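Local coordinates for protein short-chain dehydrogenase/reductase SDR (PDB 5IG2) that binds NAD in a Rossmann fold and probably acts as an oxidoreductase on CH-OH groups, with NAD or NADP as acceptor, at residues G25-M39 with L240-A252. Numbering follows the deposited sequence.
Sequences GFGRAFAEKGASLGM and LGATDVATLTFEA. With NAD (nicotinamide-adenine-dinucleotide), chain F.
A242 CB meets A29 CB at 3.8 Å and also touches G25 O and the edge of the F26 ring, in the first turn of helix 242-254. Just before it, G241 sits at the N-cap position, its N-H bonded to D244 OD2. T243 reaches helix 25-36 through a water shared by its OG1 and E32 OE1. V245 then lays CG1 over the centre of the F26 ring, 4.1 Å from the centroid, a CH-pi contact; its CG2 lies 3.8 Å from F26 CE1. NAD O2N occupies the opposite face of that ring, while F26 N donates to NAD O1N (2.9 Å), so one residue meets both the cofactor and the later helix. Helix 25-36 is the first of the Rossmann fold, following strand 16-20 and the glycine-rich turn that reaches the cofactor diphosphate. Segment 242-252 of the later helix crosses it at -57°, the axes approaching to 8.2 Å, a worked example of close helix packing through alanines: A29 CB touches the CB atoms of both A242 and A246. A246 CB also lies 3.5 Å from A29 O and touches F30 CD1. A second water joins T247 OG1 to K33 NZ, which donates to it. T249 packs around F30 CE1, and its OG1 hydrogen-bonds V245 O from above the carbonyl plane, so that this oxygen, also bonded by T249 N, takes two donors; the F30 ring also stacks on F96 of strand 94-97. F250 reaches back to the last turns of helix 25-36 and what follows them. K33, with CG anti to the backbone N (chi1 -179°), lays that carbon over one face of the F250 ring, 3.7 Å from its centroid. L37 CD1 comes to 3.6 Å from F250 CD2, and M39 SD meets the ring at its edge, a Met-aromatic contact that follows the Schellman motif at G38.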
loop_
_atom_site.group_PDB
_atom_site.type_symbol
_atom_site.label_atom_id
_atom_site.label_comp_id
_atom_site.label_asym_id
_atom_site.label_seq_id
_atom_site.Cartn_x
_atom_site.Cartn_y
_atom_site.Cartn_z
ATOM N N GLY B 25 32.024 -6.623 27.297
ATOM C CA GLY B 25 31.431 -7.526 28.287
ATOM C C GLY B 25 31.114 -6.899 29.635
ATOM O O GLY B 25 30.534 -5.810 29.721
ATOM N N PHE B 26 31.479 -7.609 30.714
ATOM C CA PHE B 26 31.160 -7.140 32.066
ATOM C C PHE B 26 31.767 -5.773 32.341
ATOM O O PHE B 26 31.116 -4.907 32.937
ATOM C CB PHE B 26 31.666 -8.111 33.139
ATOM C CG PHE B 26 31.084 -9.503 33.065
ATOM C CD1 PHE B 26 29.895 -9.760 32.402
ATOM C CD2 PHE B 26 31.742 -10.559 33.685
ATOM C CE1 PHE B 26 29.379 -11.050 32.349
ATOM C CE2 PHE B 26 31.236 -11.844 33.634
ATOM C CZ PHE B 26 30.048 -12.091 32.971
ATOM N N GLY B 27 33.029 -5.575 31.966
ATOM C CA GLY B 27 33.686 -4.322 32.299
ATOM C C GLY B 27 32.961 -3.126 31.714
ATOM O O GLY B 27 32.718 -2.125 32.402
ATOM N N ARG B 28 32.585 -3.230 30.438
ATOM C CA ARG B 28 31.812 -2.174 29.797
ATOM C C ARG B 28 30.492 -1.939 30.524
ATOM O O ARG B 28 30.070 -0.791 30.703
ATOM C CB ARG B 28 31.575 -2.550 28.343
ATOM C CG ARG B 28 30.777 -1.562 27.538
ATOM C CD ARG B 28 30.716 -2.060 26.094
ATOM N NE ARG B 28 29.950 -1.189 25.207
ATOM C CZ ARG B 28 28.639 -1.296 25.007
ATOM N NH1 ARG B 28 27.942 -2.232 25.635
ATOM N NH2 ARG B 28 28.026 -0.465 24.184
ATOM N N ALA B 29 29.829 -3.020 30.956
ATOM C CA ALA B 29 28.558 -2.893 31.667
ATOM C C ALA B 29 28.747 -2.266 33.049
ATOM O O ALA B 29 27.905 -1.474 33.497
ATOM C CB ALA B 29 27.889 -4.264 31.776
ATOM N N PHE B 30 29.834 -2.622 33.749
ATOM C CA PHE B 30 30.169 -1.933 34.992
ATOM C C PHE B 30 30.330 -0.435 34.759
ATOM O O PHE B 30 29.870 0.386 35.563
ATOM C CB PHE B 30 31.464 -2.492 35.592
ATOM C CG PHE B 30 31.393 -3.937 36.006
ATOM C CD1 PHE B 30 30.189 -4.521 36.399
ATOM C CD2 PHE B 30 32.554 -4.711 36.030
ATOM C CE1 PHE B 30 30.159 -5.866 36.801
ATOM C CE2 PHE B 30 32.525 -6.046 36.425
ATOM C CZ PHE B 30 31.333 -6.626 36.804
ATOM N N ALA B 31 31.008 -0.065 33.677
ATOM C CA ALA B 31 31.237 1.343 33.394
ATOM C C ALA B 31 29.922 2.058 33.110
ATOM O O ALA B 31 29.691 3.168 33.608
ATOM C CB ALA B 31 32.215 1.469 32.226
ATOM N N GLU B 32 29.034 1.417 32.345
ATOM C CA GLU B 32 27.728 2.000 32.076
ATOM C C GLU B 32 26.932 2.172 33.358
ATOM O O GLU B 32 26.306 3.213 33.575
ATOM C CB GLU B 32 26.961 1.129 31.088
ATOM C CG GLU B 32 27.562 1.125 29.698
ATOM C CD GLU B 32 26.929 0.070 28.803
ATOM O OE1 GLU B 32 26.604 -1.024 29.310
ATOM O OE2 GLU B 32 26.755 0.335 27.593
ATOM N N LYS B 33 26.940 1.156 34.221
ATOM C CA LYS B 33 26.203 1.261 35.479
ATOM C C LYS B 33 26.814 2.333 36.375
ATOM O O LYS B 33 26.088 3.146 36.958
ATOM C CB LYS B 33 26.178 -0.100 36.185
ATOM C CG LYS B 33 25.423 -0.116 37.504
ATOM C CD LYS B 33 23.948 0.230 37.323
ATOM C CE LYS B 33 23.224 0.101 38.658
ATOM N NZ LYS B 33 21.770 0.382 38.558
ATOM N N GLY B 34 28.148 2.359 36.479
ATOM C CA GLY B 34 28.801 3.395 37.261
ATOM C C GLY B 34 28.476 4.788 36.760
ATOM O O GLY B 34 28.187 5.691 37.549
ATOM N N ALA B 35 28.510 4.979 35.439
ATOM C CA ALA B 35 28.126 6.270 34.874
ATOM C C ALA B 35 26.711 6.653 35.280
ATOM O O ALA B 35 26.463 7.799 35.668
ATOM C CB ALA B 35 28.244 6.246 33.350
ATOM N N SER B 36 25.767 5.707 35.208
ATOM C CA SER B 36 24.376 6.013 35.543
ATOM C C SER B 36 24.197 6.387 37.009
ATOM O O SER B 36 23.198 7.025 37.357
ATOM C CB SER B 36 23.469 4.827 35.201
ATOM O OG SER B 36 23.685 3.735 36.077
ATOM N N LEU B 37 25.124 5.991 37.871
ATOM C CA LEU B 37 25.066 6.328 39.283
ATOM C C LEU B 37 25.835 7.596 39.603
ATOM O O LEU B 37 25.855 8.015 40.766
ATOM C CB LEU B 37 25.608 5.165 40.126
ATOM C CG LEU B 37 24.760 3.892 40.089
ATOM C CD1 LEU B 37 25.424 2.777 40.879
ATOM C CD2 LEU B 37 23.338 4.157 40.598
ATOM N N GLY B 38 26.468 8.207 38.606
ATOM C CA GLY B 38 27.223 9.421 38.827
ATOM C C GLY B 38 28.668 9.211 39.207
ATOM O O GLY B 38 29.296 10.143 39.724
ATOM N N MET B 39 29.218 8.025 38.965
ATOM C CA MET B 39 30.618 7.776 39.277
ATOM C C MET B 39 31.530 8.358 38.202
ATOM O O MET B 39 31.171 8.424 37.025
ATOM C CB MET B 39 30.887 6.277 39.409
ATOM C CG MET B 39 29.968 5.533 40.357
ATOM S SD MET B 39 30.714 3.952 40.822
ATOM C CE MET B 39 31.963 4.564 41.962
ATOM N N LEU B 240 21.144 -14.360 30.922
ATOM C CA LEU B 240 21.419 -13.055 31.517
ATOM C C LEU B 240 22.471 -12.320 30.695
ATOM O O LEU B 240 23.432 -12.925 30.210
ATOM C CB LEU B 240 21.927 -13.191 32.955
ATOM C CG LEU B 240 20.970 -13.615 34.067
ATOM C CD1 LEU B 240 21.738 -13.825 35.359
ATOM C CD2 LEU B 240 19.878 -12.580 34.261
ATOM N N GLY B 241 22.309 -11.003 30.573
ATOM C CA GLY B 241 23.256 -10.187 29.849
ATOM C C GLY B 241 24.252 -9.497 30.772
ATOM O O GLY B 241 24.117 -9.507 31.988
ATOM N N ALA B 242 25.268 -8.890 30.153
ATOM C CA ALA B 242 26.269 -8.163 30.927
ATOM C C ALA B 242 25.629 -7.058 31.762
ATOM O O ALA B 242 26.073 -6.784 32.883
ATOM C CB ALA B 242 27.343 -7.590 30.001
ATOM N N THR B 243 24.590 -6.408 31.232
ATOM C CA THR B 243 23.869 -5.399 32.006
ATOM C C THR B 243 23.308 -5.987 33.294
ATOM O O THR B 243 23.357 -5.343 34.348
ATOM C CB THR B 243 22.739 -4.806 31.155
ATOM O OG1 THR B 243 23.299 -4.162 30.007
ATOM C CG2 THR B 243 21.924 -3.781 31.947
ATOM N N ASP B 244 22.750 -7.202 33.226
ATOM C CA ASP B 244 22.194 -7.830 34.423
ATOM C C ASP B 244 23.286 -8.144 35.431
ATOM O O ASP B 244 23.100 -7.953 36.640
ATOM C CB ASP B 244 21.441 -9.108 34.055
ATOM C CG ASP B 244 20.284 -8.858 33.090
ATOM O OD1 ASP B 244 19.412 -8.009 33.404
ATOM O OD2 ASP B 244 20.251 -9.515 32.020
ATOM N N VAL B 245 24.424 -8.646 34.956
ATOM C CA VAL B 245 25.552 -8.891 35.848
ATOM C C VAL B 245 25.955 -7.600 36.549
ATOM O O VAL B 245 26.184 -7.581 37.764
ATOM C CB VAL B 245 26.723 -9.520 35.066
ATOM C CG1 VAL B 245 27.988 -9.595 35.936
ATOM C CG2 VAL B 245 26.331 -10.909 34.587
ATOM N N ALA B 246 25.998 -6.493 35.806
ATOM C CA ALA B 246 26.368 -5.221 36.415
ATOM C C ALA B 246 25.345 -4.802 37.461
ATOM O O ALA B 246 25.711 -4.369 38.561
ATOM C CB ALA B 246 26.519 -4.141 35.343
ATOM N N THR B 247 24.055 -4.930 37.140
ATOM C CA THR B 247 23.025 -4.561 38.104
ATOM C C THR B 247 23.178 -5.357 39.391
ATOM O O THR B 247 23.211 -4.781 40.484
ATOM C CB THR B 247 21.636 -4.770 37.506
ATOM O OG1 THR B 247 21.452 -3.863 36.411
ATOM C CG2 THR B 247 20.573 -4.506 38.554
ATOM N N LEU B 248 23.292 -6.687 39.282
ATOM C CA LEU B 248 23.413 -7.514 40.481
ATOM C C LEU B 248 24.706 -7.223 41.228
ATOM O O LEU B 248 24.734 -7.250 42.460
ATOM C CB LEU B 248 23.336 -8.998 40.115
ATOM C CG LEU B 248 22.015 -9.453 39.488
ATOM C CD1 LEU B 248 22.239 -10.754 38.729
ATOM C CD2 LEU B 248 20.948 -9.616 40.563
ATOM N N THR B 249 25.792 -6.960 40.506
ATOM C CA THR B 249 27.064 -6.689 41.173
ATOM C C THR B 249 26.987 -5.410 42.004
ATOM O O THR B 249 27.402 -5.385 43.169
ATOM C CB THR B 249 28.183 -6.614 40.132
ATOM O OG1 THR B 249 28.307 -7.892 39.502
ATOM C CG2 THR B 249 29.522 -6.231 40.768
ATOM N N PHE B 250 26.430 -4.337 41.433
ATOM C CA PHE B 250 26.328 -3.095 42.197
ATOM C C PHE B 250 25.378 -3.237 43.390
ATOM O O PHE B 250 25.623 -2.653 44.453
ATOM C CB PHE B 250 25.902 -1.951 41.277
ATOM C CG PHE B 250 27.060 -1.278 40.577
ATOM C CD1 PHE B 250 27.662 -1.869 39.475
ATOM C CD2 PHE B 250 27.555 -0.064 41.037
ATOM C CE1 PHE B 250 28.722 -1.246 38.826
ATOM C CE2 PHE B 250 28.611 0.564 40.398
ATOM C CZ PHE B 250 29.196 -0.034 39.287
ATOM N N GLU B 251 24.290 -4.000 43.243
ATOM C CA GLU B 251 23.444 -4.273 44.401
ATOM C C GLU B 251 24.243 -4.944 45.515
ATOM O O GLU B 251 24.098 -4.588 46.693
ATOM C CB GLU B 251 22.247 -5.141 43.999
ATOM C CG GLU B 251 21.199 -4.405 43.198
ATOM C CD GLU B 251 20.137 -5.325 42.611
ATOM O OE1 GLU B 251 20.262 -6.561 42.747
ATOM O OE2 GLU B 251 19.178 -4.806 42.000
ATOM N N ALA B 252 25.102 -5.910 45.162
ATOM C CA ALA B 252 25.907 -6.577 46.181
ATOM C C ALA B 252 26.893 -5.609 46.828
ATOM O O ALA B 252 27.068 -5.620 48.054
ATOM C CB ALA B 252 26.646 -7.770 45.572
HETATM P PA NAD F . 35.231 -9.918 27.298
HETATM O O1A NAD F . 36.148 -10.526 26.311
HETATM O O2A NAD F . 33.948 -9.346 26.676
HETATM O O5B NAD F . 35.913 -8.789 28.190
HETATM C C5B NAD F . 37.196 -9.009 28.807
HETATM C C4B NAD F . 38.070 -7.846 28.427
HETATM O O4B NAD F . 39.364 -7.999 29.051
HETATM C C3B NAD F . 38.324 -7.668 26.920
HETATM O O3B NAD F . 37.949 -6.368 26.478
HETATM C C2B NAD F . 39.840 -7.876 26.780
HETATM O O2B NAD F . 40.417 -7.041 25.783
HETATM C C1B NAD F . 40.324 -7.469 28.164
HETATM N N9A NAD F . 41.638 -7.989 28.519
HETATM C C8A NAD F . 42.144 -9.234 28.249
HETATM N N7A NAD F . 43.402 -9.384 28.585
HETATM C C5A NAD F . 43.749 -8.152 29.119
HETATM C C6A NAD F . 44.953 -7.654 29.648
HETATM N N6A NAD F . 46.102 -8.335 29.647
HETATM N N1A NAD F . 44.950 -6.394 30.137
HETATM C C2A NAD F . 43.818 -5.683 30.077
HETATM N N3A NAD F . 42.629 -6.036 29.575
HETATM C C4A NAD F . 42.664 -7.289 29.104
HETATM O O3 NAD F . 34.829 -11.001 28.390
HETATM P PN NAD F . 34.034 -10.883 29.772
HETATM O O1N NAD F . 33.403 -9.545 29.885
HETATM O O2N NAD F . 33.185 -12.091 29.874
HETATM O O5D NAD F . 35.257 -11.018 30.783
HETATM C C5D NAD F . 35.274 -10.312 32.043
HETATM C C4D NAD F . 35.574 -11.308 33.135
HETATM O O4D NAD F . 34.432 -12.169 33.361
HETATM C C3D NAD F . 36.766 -12.238 32.873
HETATM O O3D NAD F . 37.560 -12.336 34.050
HETATM C C2D NAD F . 36.094 -13.583 32.590
HETATM O O2D NAD F . 36.961 -14.661 32.917
HETATM C C1D NAD F . 34.907 -13.474 33.535
HETATM N N1N NAD F . 33.738 -14.452 33.299
HETATM C C2N NAD F . 33.091 -14.416 32.120
HETATM C C3N NAD F . 32.013 -15.254 31.897
HETATM C C7N NAD F . 31.146 -15.169 30.679
HETATM O O7N NAD F . 30.425 -16.134 30.380
HETATM N N7N NAD F . 31.269 -14.107 29.900
HETATM C C4N NAD F . 31.616 -16.113 32.914
HETATM C C5N NAD F . 32.291 -16.114 34.123
HETATM C C6N NAD F . 33.362 -15.275 34.298
HETATM O O HOH W 1 24.623 -1.956 30.519
HETATM O O HOH W 2 20.423 -1.318 37.013
#